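Local coordinates for protein L544 (Acanthamoeba polyphaga mimivirus, PDB 4AMQ) that is a virion protein that probably transfers nucleotidyl groups with the help of bound divalent metal ions, at residues R58-D66 / E270-V281; V104-F112 / L179-V190. All coordinates share one frame; numbering follows the deposited sequence.

Contact 1. Residues R58-D66 / E270-V281; sequences RRRIPYITD and ETKFGLYKQLLV. With MN (manganese (II) ion), chain B; MN (manganese (II) ion), chain C.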
loop_
_atom_site.group_PDB
_atom_site.type_symbol
_atom_site.label_atom_id
_atom_site.label_comp_id
_atom_site.label_asym_id
_atom_site.label_seq_id
_atom_site.Cartn_x
_atom_site.Cartn_y
_atom_site.Cartn_z
ATOM N N ARG A 58 8.352 -3.361 12.000
ATOM C CA ARG A 58 9.474 -3.107 12.900
ATOM C C ARG A 58 8.963 -2.745 14.293
ATOM O O ARG A 58 9.576 -3.099 15.300
ATOM C CB ARG A 58 10.374 -1.995 12.350
ATOM C CG ARG A 58 11.413 -1.475 13.345
ATOM C CD ARG A 58 12.258 -0.363 12.738
ATOM N NE ARG A 58 11.437 0.623 12.036
ATOM C CZ ARG A 58 11.922 1.677 11.385
ATOM N NH1 ARG A 58 13.231 1.891 11.347
ATOM N NH2 ARG A 58 11.098 2.520 10.772
ATOM N N ARG A 59 7.832 -2.046 14.341
ATOM C CA ARG A 59 7.200 -1.680 15.606
ATOM C C ARG A 59 6.354 -2.821 16.157
ATOM O O ARG A 59 5.808 -2.727 17.258
ATOM C CB ARG A 59 6.335 -0.428 15.441
ATOM C CG ARG A 59 7.125 0.854 15.228
ATOM C CD ARG A 59 6.200 2.060 15.124
ATOM N NE ARG A 59 5.480 2.101 13.854
ATOM C CZ ARG A 59 4.155 2.100 13.734
ATOM N NH1 ARG A 59 3.384 2.061 14.811
ATOM N NH2 ARG A 59 3.602 2.145 12.531
ATOM N N ARG A 60 6.240 -3.893 15.377
ATOM C CA ARG A 60 5.502 -5.081 15.793
ATOM C C ARG A 60 4.079 -4.760 16.241
ATOM O O ARG A 60 3.631 -5.242 17.279
ATOM C CB ARG A 60 6.247 -5.801 16.920
ATOM C CG ARG A 60 7.646 -6.274 16.546
ATOM C CD ARG A 60 8.334 -6.928 17.734
ATOM N NE ARG A 60 9.459 -7.765 17.329
ATOM C CZ ARG A 60 10.720 -7.350 17.268
ATOM N NH1 ARG A 60 11.027 -6.100 17.586
ATOM N NH2 ARG A 60 11.676 -8.188 16.889
ATOM N N ILE A 61 3.373 -3.944 15.465
ATOM C CA ILE A 61 1.986 -3.614 15.781
ATOM C C ILE A 61 1.138 -4.881 15.832
ATOM O O ILE A 61 1.351 -5.805 15.049
ATOM C CB ILE A 61 1.378 -2.632 14.760
ATOM C CG1 ILE A 61 1.364 -3.251 13.359
ATOM C CG2 ILE A 61 2.141 -1.312 14.764
ATOM C CD1 ILE A 61 0.598 -2.439 12.344
ATOM N N PRO A 62 0.173 -4.928 16.762
ATOM C CA PRO A 62 -0.621 -6.141 16.989
ATOM C C PRO A 62 -1.410 -6.583 15.756
ATOM O O PRO A 62 -1.470 -7.776 15.471
ATOM C CB PRO A 62 -1.572 -5.736 18.123
ATOM C CG PRO A 62 -1.604 -4.247 18.093
ATOM C CD PRO A 62 -0.237 -3.825 17.646
ATOM N N TYR A 63 -2.001 -5.635 15.035
ATOM C CA TYR A 63 -2.786 -5.976 13.854
ATOM C C TYR A 63 -1.977 -5.802 12.578
ATOM O O TYR A 63 -2.108 -4.795 11.883
ATOM C CB TYR A 63 -4.061 -5.138 13.794
ATOM C CG TYR A 63 -5.034 -5.429 14.914
ATOM C CD1 TYR A 63 -5.922 -6.493 14.828
ATOM C CD2 TYR A 63 -5.064 -4.638 16.057
ATOM C CE1 TYR A 63 -6.816 -6.761 15.850
ATOM C CE2 TYR A 63 -5.952 -4.896 17.082
ATOM C CZ TYR A 63 -6.826 -5.959 16.975
ATOM O OH TYR A 63 -7.712 -6.220 17.994
ATOM N N ILE A 64 -1.150 -6.796 12.272
ATOM C CA ILE A 64 -0.243 -6.723 11.131
ATOM C C ILE A 64 -0.946 -6.265 9.852
ATOM O O ILE A 64 -2.011 -6.773 9.500
ATOM C CB ILE A 64 0.449 -8.077 10.878
ATOM C CG1 ILE A 64 1.242 -8.502 12.116
ATOM C CG2 ILE A 64 1.361 -7.995 9.661
ATOM C CD1 ILE A 64 1.956 -9.821 11.957
ATOM N N THR A 65 -0.342 -5.297 9.170
ATOM C CA THR A 65 -0.884 -4.772 7.922
ATOM C C THR A 65 -0.036 -5.217 6.739
ATOM O O THR A 65 -0.528 -5.874 5.821
ATOM C CB THR A 65 -0.962 -3.239 7.943
ATOM O OG1 THR A 65 0.328 -2.696 8.256
ATOM C CG2 THR A 65 -1.965 -2.779 8.986
ATOM N N ASP A 66 1.244 -4.861 6.769
ATOM C CA ASP A 66 2.168 -5.263 5.724
ATOM C C ASP A 66 3.598 -5.276 6.252
ATOM O O ASP A 66 3.850 -4.900 7.398
ATOM C CB ASP A 66 2.061 -4.320 4.528
ATOM C CG ASP A 66 2.512 -2.911 4.859
ATOM O OD1 ASP A 66 2.042 -2.353 5.871
ATOM O OD2 ASP A 66 3.350 -2.366 4.115
ATOM N N GLU A 270 -3.084 1.743 17.307
ATOM C CA GLU A 270 -2.696 0.376 16.966
ATOM C C GLU A 270 -3.486 -0.731 17.678
ATOM O O GLU A 270 -3.562 -1.857 17.185
ATOM C CB GLU A 270 -1.195 0.181 17.205
ATOM C CG GLU A 270 -0.312 1.194 16.484
ATOM C CD GLU A 270 -0.431 1.107 14.972
ATOM O OE1 GLU A 270 -1.113 0.185 14.475
ATOM O OE2 GLU A 270 0.163 1.960 14.277
ATOM N N THR A 271 -4.065 -0.428 18.833
ATOM C CA THR A 271 -4.816 -1.447 19.564
ATOM C C THR A 271 -6.318 -1.178 19.553
ATOM O O THR A 271 -7.099 -1.998 19.072
ATOM C CB THR A 271 -4.314 -1.614 21.017
ATOM O OG1 THR A 271 -2.965 -2.092 21.001
ATOM C CG2 THR A 271 -5.177 -2.616 21.771
ATOM N N LYS A 272 -6.720 -0.027 20.075
ATOM C CA LYS A 272 -8.134 0.313 20.126
ATOM C C LYS A 272 -8.765 0.336 18.736
ATOM O O LYS A 272 -9.863 -0.187 18.541
ATOM C CB LYS A 272 -8.341 1.653 20.826
ATOM C CG LYS A 272 -9.799 2.031 20.982
ATOM C CD LYS A 272 -9.954 3.278 21.831
ATOM C CE LYS A 272 -11.402 3.732 21.859
ATOM N NZ LYS A 272 -12.302 2.673 22.395
ATOM N N PHE A 273 -8.071 0.940 17.775
ATOM C CA PHE A 273 -8.596 1.054 16.416
ATOM C C PHE A 273 -7.769 0.258 15.410
ATOM O O PHE A 273 -7.925 0.415 14.201
ATOM C CB PHE A 273 -8.675 2.521 15.995
ATOM C CG PHE A 273 -9.573 3.353 16.869
ATOM C CD1 PHE A 273 -10.935 3.106 16.918
ATOM C CD2 PHE A 273 -9.056 4.385 17.635
ATOM C CE1 PHE A 273 -11.761 3.867 17.722
ATOM C CE2 PHE A 273 -9.879 5.151 18.439
ATOM C CZ PHE A 273 -11.234 4.891 18.482
ATOM N N GLY A 274 -6.894 -0.599 15.921
ATOM C CA GLY A 274 -6.015 -1.392 15.082
ATOM C C GLY A 274 -6.717 -2.192 13.998
ATOM O O GLY A 274 -6.232 -2.269 12.872
ATOM N N LEU A 275 -7.861 -2.785 14.331
ATOM C CA LEU A 275 -8.570 -3.653 13.388
ATOM C C LEU A 275 -9.236 -2.858 12.262
ATOM O O LEU A 275 -9.346 -3.339 11.135
ATOM C CB LEU A 275 -9.595 -4.534 14.113
ATOM C CG LEU A 275 -10.343 -5.551 13.240
ATOM C CD1 LEU A 275 -9.373 -6.373 12.400
ATOM C CD2 LEU A 275 -11.231 -6.462 14.087
ATOM N N TYR A 276 -9.678 -1.644 12.572
ATOM C CA TYR A 276 -10.220 -0.753 11.553
ATOM C C TYR A 276 -9.180 -0.477 10.471
ATOM O O TYR A 276 -9.489 -0.491 9.282
ATOM C CB TYR A 276 -10.669 0.573 12.169
ATOM C CG TYR A 276 -11.839 0.467 13.121
ATOM C CD1 TYR A 276 -11.656 0.047 14.429
ATOM C CD2 TYR A 276 -13.124 0.803 12.714
ATOM C CE1 TYR A 276 -12.716 -0.046 15.304
ATOM C CE2 TYR A 276 -14.193 0.713 13.587
ATOM C CZ TYR A 276 -13.981 0.287 14.881
ATOM O OH TYR A 276 -15.034 0.192 15.761
ATOM N N LYS A 277 -7.946 -0.214 10.892
ATOM C CA LYS A 277 -6.869 0.085 9.952
ATOM C C LYS A 277 -6.474 -1.154 9.152
ATOM O O LYS A 277 -6.211 -1.068 7.954
ATOM C CB LYS A 277 -5.654 0.677 10.685
ATOM C CG LYS A 277 -4.384 0.756 9.850
ATOM C CD LYS A 277 -3.411 1.800 10.400
ATOM C CE LYS A 277 -3.005 1.518 11.840
ATOM N NZ LYS A 277 -2.135 0.315 11.959
ATOM N N GLN A 278 -6.447 -2.305 9.816
ATOM C CA GLN A 278 -6.037 -3.543 9.163
ATOM C C GLN A 278 -7.033 -3.943 8.078
ATOM O O GLN A 278 -6.643 -4.384 7.001
ATOM C CB GLN A 278 -5.871 -4.673 10.186
ATOM C CG GLN A 278 -5.119 -5.886 9.647
ATOM C CD GLN A 278 -5.340 -7.134 10.483
ATOM O OE1 GLN A 278 -6.473 -7.586 10.657
ATOM N NE2 GLN A 278 -4.257 -7.698 11.002
ATOM N N LEU A 279 -8.320 -3.777 8.367
ATOM C CA LEU A 279 -9.369 -4.080 7.397
ATOM C C LEU A 279 -9.325 -3.164 6.175
ATOM O O LEU A 279 -9.650 -3.591 5.070
ATOM C CB LEU A 279 -10.751 -4.038 8.054
ATOM C CG LEU A 279 -11.138 -5.296 8.834
ATOM C CD1 LEU A 279 -12.464 -5.096 9.554
ATOM C CD2 LEU A 279 -11.201 -6.505 7.904
ATOM N N LEU A 280 -8.926 -1.909 6.375
ATOM C CA LEU A 280 -8.772 -0.983 5.257
ATOM C C LEU A 280 -7.637 -1.435 4.344
ATOM O O LEU A 280 -7.781 -1.451 3.119
ATOM C CB LEU A 280 -8.508 0.443 5.752
ATOM C CG LEU A 280 -9.647 1.115 6.523
ATOM C CD1 LEU A 280 -9.224 2.490 7.009
ATOM C CD2 LEU A 280 -10.898 1.204 5.658
ATOM N N VAL A 281 -6.511 -1.799 4.950
ATOM C CA VAL A 281 -5.362 -2.305 4.203
ATOM C C VAL A 281 -5.693 -3.612 3.479
ATOM O O VAL A 281 -5.233 -3.849 2.360
ATOM C CB VAL A 281 -4.153 -2.541 5.128
ATOM C CG1 VAL A 281 -3.040 -3.236 4.373
ATOM C CG2 VAL A 281 -3.666 -1.217 5.724
HETATM MN MN MN B . 3.855 -0.840 6.167
HETATM MN MN MN C . 4.171 -1.116 2.506
HETATM O O HOH W 1 -3.634 -2.309 11.823
HETATM O O HOH W 2 -2.219 -2.669 15.076
HETATM O O HOH W 3 0.284 0.267 9.569
HETATM O O HOH W 4 2.093 0.315 6.974
HETATM O O HOH W 5 1.974 -0.326 1.449
#
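Tyr-63 lays one face of its ring on the first turn of helix 274-292: CB of Leu-275 lies 4.3 Å from the ring centroid and 22° off the normal, a CH-pi contact. The backbone O of Glu-270 sits at the ring edge, and CD2 of Tyr-63 comes within 3.5 Å of CA of Gly-274, whose missing side chain makes room. Farther along the helix, Gln-278 has CG anti to the backbone N (chi1 -166°), which carries NE2 to the O of Ile-64 at 2.9 Å, tilted out of the carbonyl plane; NE2 also bonds to the O of Leu-24. The loop between helix 55-58 and strand 66-72 thus joins the nucleotidyltransferase domain to the helical domain and ends on the metal site at Asp-66. Asp-66 and Asp-68 bind both manganese ions and Asp-213 completes only one of the two sites, consistent with a two-metal transferase. OG1 of Thr-65 donates to OD1 of Asp-66 on its anti lone pair at 3.0 Å, and the CG2 methyls of Thr-65 and Val-281 meet at 4.0 Å. At the other end, Arg-59 and Glu-270 cross at about a right angle: NH1 of Arg-59, whose stronger partner is Glu-266, forms a 3.3 Å salt bridge to OE2 of Glu-270 from above the carboxylate plane. NZ of Lys-277 extends the network with a 2.7 Å salt bridge to OE1 of Glu-270 on its syn side, while CG2 of Ile-61 packs against the carboxylate carbon.

Contact 2. Residues V104-F112 / L179-V190; sequences VICGTDDRF and LRGGIEVSFQDV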
loop_
_atom_site.group_PDB
_atom_site.type_symbol
_atom_site.label_atom_id
_atom_site.label_comp_id
_atom_site.label_asym_id
_atom_site.label_seq_id
_atom_site.Cartn_x
_atom_site.Cartn_y
_atom_site.Cartn_z
ATOM N N VAL A 104 7.481 -4.966 -10.127
ATOM C CA VAL A 104 8.829 -4.477 -9.899
ATOM C C VAL A 104 8.839 -3.016 -10.319
ATOM O O VAL A 104 8.655 -2.701 -11.497
ATOM C CB VAL A 104 9.872 -5.261 -10.709
ATOM C CG1 VAL A 104 11.237 -4.603 -10.585
ATOM C CG2 VAL A 104 9.930 -6.706 -10.238
ATOM N N ILE A 105 9.026 -2.126 -9.352
ATOM C CA ILE A 105 8.967 -0.696 -9.624
ATOM C C ILE A 105 10.362 -0.117 -9.784
ATOM O O ILE A 105 11.135 -0.062 -8.830
ATOM C CB ILE A 105 8.238 0.063 -8.505
ATOM C CG1 ILE A 105 6.858 -0.547 -8.256
ATOM C CG2 ILE A 105 8.120 1.537 -8.856
ATOM C CD1 ILE A 105 6.063 0.172 -7.193
ATOM N N CYS A 106 10.672 0.316 -10.998
ATOM C CA CYS A 106 11.973 0.887 -11.303
ATOM C C CYS A 106 11.860 1.750 -12.551
ATOM O O CYS A 106 11.454 1.272 -13.610
ATOM C CB CYS A 106 12.999 -0.228 -11.524
ATOM S SG CYS A 106 14.725 0.326 -11.608
ATOM N N GLY A 107 12.208 3.026 -12.422
ATOM C CA GLY A 107 12.185 3.934 -13.555
ATOM C C GLY A 107 11.056 4.942 -13.496
ATOM O O GLY A 107 10.133 4.810 -12.695
ATOM N N THR A 108 11.136 5.963 -14.344
ATOM C CA THR A 108 10.086 6.971 -14.419
ATOM C C THR A 108 9.788 7.358 -15.861
ATOM O O THR A 108 10.644 7.237 -16.738
ATOM C CB THR A 108 10.449 8.243 -13.625
ATOM O OG1 THR A 108 11.706 8.758 -14.081
ATOM C CG2 THR A 108 10.533 7.941 -12.133
ATOM N N ASP A 109 8.562 7.811 -16.096
ATOM C CA ASP A 109 8.153 8.310 -17.402
ATOM C C ASP A 109 8.009 9.823 -17.305
ATOM O O ASP A 109 6.946 10.334 -16.951
ATOM C CB ASP A 109 6.827 7.672 -17.824
ATOM C CG ASP A 109 6.417 8.054 -19.233
ATOM O OD1 ASP A 109 7.018 8.991 -19.799
ATOM O OD2 ASP A 109 5.485 7.421 -19.772
ATOM N N ASP A 110 9.085 10.535 -17.622
ATOM C CA ASP A 110 9.170 11.972 -17.362
ATOM C C ASP A 110 8.140 12.828 -18.107
ATOM O O ASP A 110 7.998 14.020 -17.821
ATOM C CB ASP A 110 10.592 12.481 -17.623
ATOM C CG ASP A 110 11.586 11.986 -16.585
ATOM O OD1 ASP A 110 11.178 11.778 -15.422
ATOM O OD2 ASP A 110 12.771 11.800 -16.932
ATOM N N ARG A 111 7.423 12.225 -19.052
ATOM C CA ARG A 111 6.352 12.925 -19.758
ATOM C C ARG A 111 5.218 13.243 -18.790
ATOM O O ARG A 111 4.391 14.119 -19.048
ATOM C CB ARG A 111 5.822 12.084 -20.921
ATOM C CG ARG A 111 6.867 11.713 -21.964
ATOM C CD ARG A 111 6.295 10.755 -23.013
ATOM N NE ARG A 111 5.805 9.515 -22.414
ATOM C CZ ARG A 111 5.025 8.633 -23.035
ATOM N NH1 ARG A 111 4.635 8.846 -24.285
ATOM N NH2 ARG A 111 4.627 7.537 -22.402
ATOM N N PHE A 112 5.188 12.521 -17.673
ATOM C CA PHE A 112 4.208 12.763 -16.628
ATOM C C PHE A 112 4.848 13.528 -15.479
ATOM O O PHE A 112 4.245 13.684 -14.419
ATOM C CB PHE A 112 3.604 11.441 -16.145
ATOM C CG PHE A 112 2.823 10.716 -17.205
ATOM C CD1 PHE A 112 1.493 11.026 -17.433
ATOM C CD2 PHE A 112 3.419 9.733 -17.979
ATOM C CE1 PHE A 112 0.773 10.370 -18.407
ATOM C CE2 PHE A 112 2.702 9.074 -18.956
ATOM C CZ PHE A 112 1.379 9.395 -19.170
ATOM N N LEU A 179 5.070 1.800 -23.010
ATOM C CA LEU A 179 4.422 2.885 -22.283
ATOM C C LEU A 179 3.254 3.457 -23.077
ATOM O O LEU A 179 3.053 3.114 -24.242
ATOM C CB LEU A 179 5.424 4.002 -21.972
ATOM C CG LEU A 179 6.482 3.780 -20.886
ATOM C CD1 LEU A 179 6.419 2.373 -20.304
ATOM C CD2 LEU A 179 7.873 4.084 -21.425
ATOM N N ARG A 180 2.482 4.330 -22.435
ATOM C CA ARG A 180 1.389 5.025 -23.101
ATOM C C ARG A 180 1.877 5.647 -24.406
ATOM O O ARG A 180 3.017 6.113 -24.493
ATOM C CB ARG A 180 0.817 6.120 -22.195
ATOM C CG ARG A 180 0.077 5.613 -20.961
ATOM C CD ARG A 180 -1.328 5.130 -21.301
ATOM N NE ARG A 180 -2.057 4.678 -20.118
ATOM C CZ ARG A 180 -2.830 5.467 -19.377
ATOM N NH1 ARG A 180 -2.965 6.746 -19.692
ATOM N NH2 ARG A 180 -3.463 4.984 -18.316
ATOM N N GLY A 181 1.014 5.649 -25.418
ATOM C CA GLY A 181 1.349 6.241 -26.700
ATOM C C GLY A 181 2.175 5.325 -27.582
ATOM O O GLY A 181 2.448 5.644 -28.737
ATOM N N GLY A 182 2.580 4.185 -27.032
ATOM C CA GLY A 182 3.346 3.207 -27.784
ATOM C C GLY A 182 4.850 3.337 -27.628
ATOM O O GLY A 182 5.612 2.709 -28.366
ATOM N N ILE A 183 5.283 4.146 -26.665
ATOM C CA ILE A 183 6.709 4.338 -26.410
ATOM C C ILE A 183 7.343 3.077 -25.828
ATOM O O ILE A 183 6.835 2.502 -24.869
ATOM C CB ILE A 183 6.962 5.524 -25.457
ATOM C CG1 ILE A 183 6.245 6.779 -25.962
ATOM C CG2 ILE A 183 8.457 5.778 -25.299
ATOM C CD1 ILE A 183 6.585 7.149 -27.391
ATOM N N GLU A 184 8.457 2.654 -26.414
ATOM C CA GLU A 184 9.144 1.438 -25.987
ATOM C C GLU A 184 10.228 1.739 -24.952
ATOM O O GLU A 184 10.900 2.767 -25.028
ATOM C CB GLU A 184 9.759 0.728 -27.197
ATOM C CG GLU A 184 10.627 1.629 -28.083
ATOM C CD GLU A 184 9.818 2.427 -29.098
ATOM O OE1 GLU A 184 9.518 1.877 -30.179
ATOM O OE2 GLU A 184 9.486 3.601 -28.822
ATOM N N VAL A 185 10.396 0.842 -23.986
ATOM C CA VAL A 185 11.423 1.015 -22.963
ATOM C C VAL A 185 11.978 -0.336 -22.527
ATOM O O VAL A 185 11.255 -1.332 -22.502
ATOM C CB VAL A 185 10.878 1.768 -21.738
ATOM C CG1 VAL A 185 10.060 0.829 -20.862
ATOM C CG2 VAL A 185 12.019 2.381 -20.944
ATOM N N SER A 186 13.263 -0.370 -22.192
ATOM C CA SER A 186 13.918 -1.620 -21.821
ATOM C C SER A 186 14.371 -1.611 -20.364
ATOM O O SER A 186 14.791 -0.580 -19.838
ATOM C CB SER A 186 15.100 -1.906 -22.748
ATOM O OG SER A 186 15.823 -3.044 -22.312
ATOM N N PHE A 187 14.290 -2.771 -19.721
ATOM C CA PHE A 187 14.536 -2.874 -18.288
ATOM C C PHE A 187 15.993 -2.623 -17.921
ATOM O O PHE A 187 16.285 -2.016 -16.894
ATOM C CB PHE A 187 14.091 -4.238 -17.762
ATOM C CG PHE A 187 14.104 -4.341 -16.268
ATOM C CD1 PHE A 187 13.034 -3.883 -15.517
ATOM C CD2 PHE A 187 15.189 -4.891 -15.609
ATOM C CE1 PHE A 187 13.045 -3.976 -14.139
ATOM C CE2 PHE A 187 15.207 -4.987 -14.232
ATOM C CZ PHE A 187 14.133 -4.531 -13.495
ATOM N N GLN A 188 16.909 -3.093 -18.758
ATOM C CA GLN A 188 18.325 -2.880 -18.500
ATOM C C GLN A 188 18.667 -1.392 -18.448
ATOM O O GLN A 188 19.447 -0.959 -17.600
ATOM C CB GLN A 188 19.181 -3.594 -19.544
ATOM C CG GLN A 188 20.672 -3.445 -19.308
ATOM C CD GLN A 188 21.066 -3.801 -17.888
ATOM O OE1 GLN A 188 20.712 -4.867 -17.382
ATOM N NE2 GLN A 188 21.789 -2.900 -17.231
ATOM N N ASP A 189 18.076 -0.610 -19.349
ATOM C CA ASP A 189 18.309 0.830 -19.382
ATOM C C ASP A 189 17.878 1.442 -18.059
ATOM O O ASP A 189 18.584 2.271 -17.482
ATOM C CB ASP A 189 17.521 1.487 -20.520
ATOM C CG ASP A 189 18.106 1.201 -21.891
ATOM O OD1 ASP A 189 19.053 0.390 -21.991
ATOM O OD2 ASP A 189 17.600 1.785 -22.874
ATOM N N VAL A 190 16.714 1.019 -17.581
ATOM C CA VAL A 190 16.142 1.564 -16.354
ATOM C C VAL A 190 17.002 1.294 -15.117
ATOM O O VAL A 190 17.214 2.187 -14.301
ATOM C CB VAL A 190 14.711 1.043 -16.125
ATOM C CG1 VAL A 190 14.211 1.454 -14.761
ATOM C CG2 VAL A 190 13.782 1.561 -17.218
#
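Val-190 presses its CG1 methyl against strand 99-108, 3.4 Å from SG of Cys-106 and 3.4 Å from CA of Gly-107. The contact joins this strand of the mixed sheet in the nucleotidyltransferase domain to a two-stranded antiparallel hairpin, 176-178 with 184-186, and to helix 187-192 that follows it. Packing is tight at the helix. With CG1 anti to the backbone N (chi1 172°), Val-190 aims that methyl at the strand, only 3.0 Å from O of Cys-106, which also accepts from NE1 of Trp-167. Next to it, Phe-187 turns the edge of its ring to CG1 of Val-104, 4.0 Å from CE1, and Trp-167 meets the same ring edge-to-face. This part is buried and largely apolar.

Toward the hairpin turn, where Gly-182 and Ile-183 facing Leu-179 form a G1 beta bulge, the contact is polar and nearer solvent, with Ile-183 exposed and Arg-111 partly so. Arg-111 bridges the two segments. Its NE and NH2 grip Asp-109 in a side-on salt bridge, both on syn lone pairs, with NH2 to OD2 at 2.8 Å. This pairing fixes the guanidinium plane; CB of Ile-183 lies over one face, and CG1 of Ile-183 comes to 3.1 Å from NH1. The end of the guanidinium reaches a single acceptor: NH1 and NH2 of Arg-111 both approach O of Arg-180 from the same face of its carbonyl plane, at 3.2 and 3.0 Å.

In the fold
From the N terminus, the chain runs through helix 28-42 and strand 51-54 to the loop 58-66, the first half of contact 1. Strand 66-72 follows, and the end of strand 99-108, with the turn after it, forms the first half of contact 2. After 66 residues, nearly half of them helical, the hairpin and helix at 179-190 close that shorter loop within the nucleotidyltransferase domain. Strands 196-204 and 209-217 follow before the chain enters the helical domain, where 270-281 closes the longer loop of contact 1. The loop of contact 2 therefore lies wholly within that of contact 1. Their centres lie about 35 Å apart, on opposite sides of the chain's centre: one joins the two domains, the other ties together parts of one.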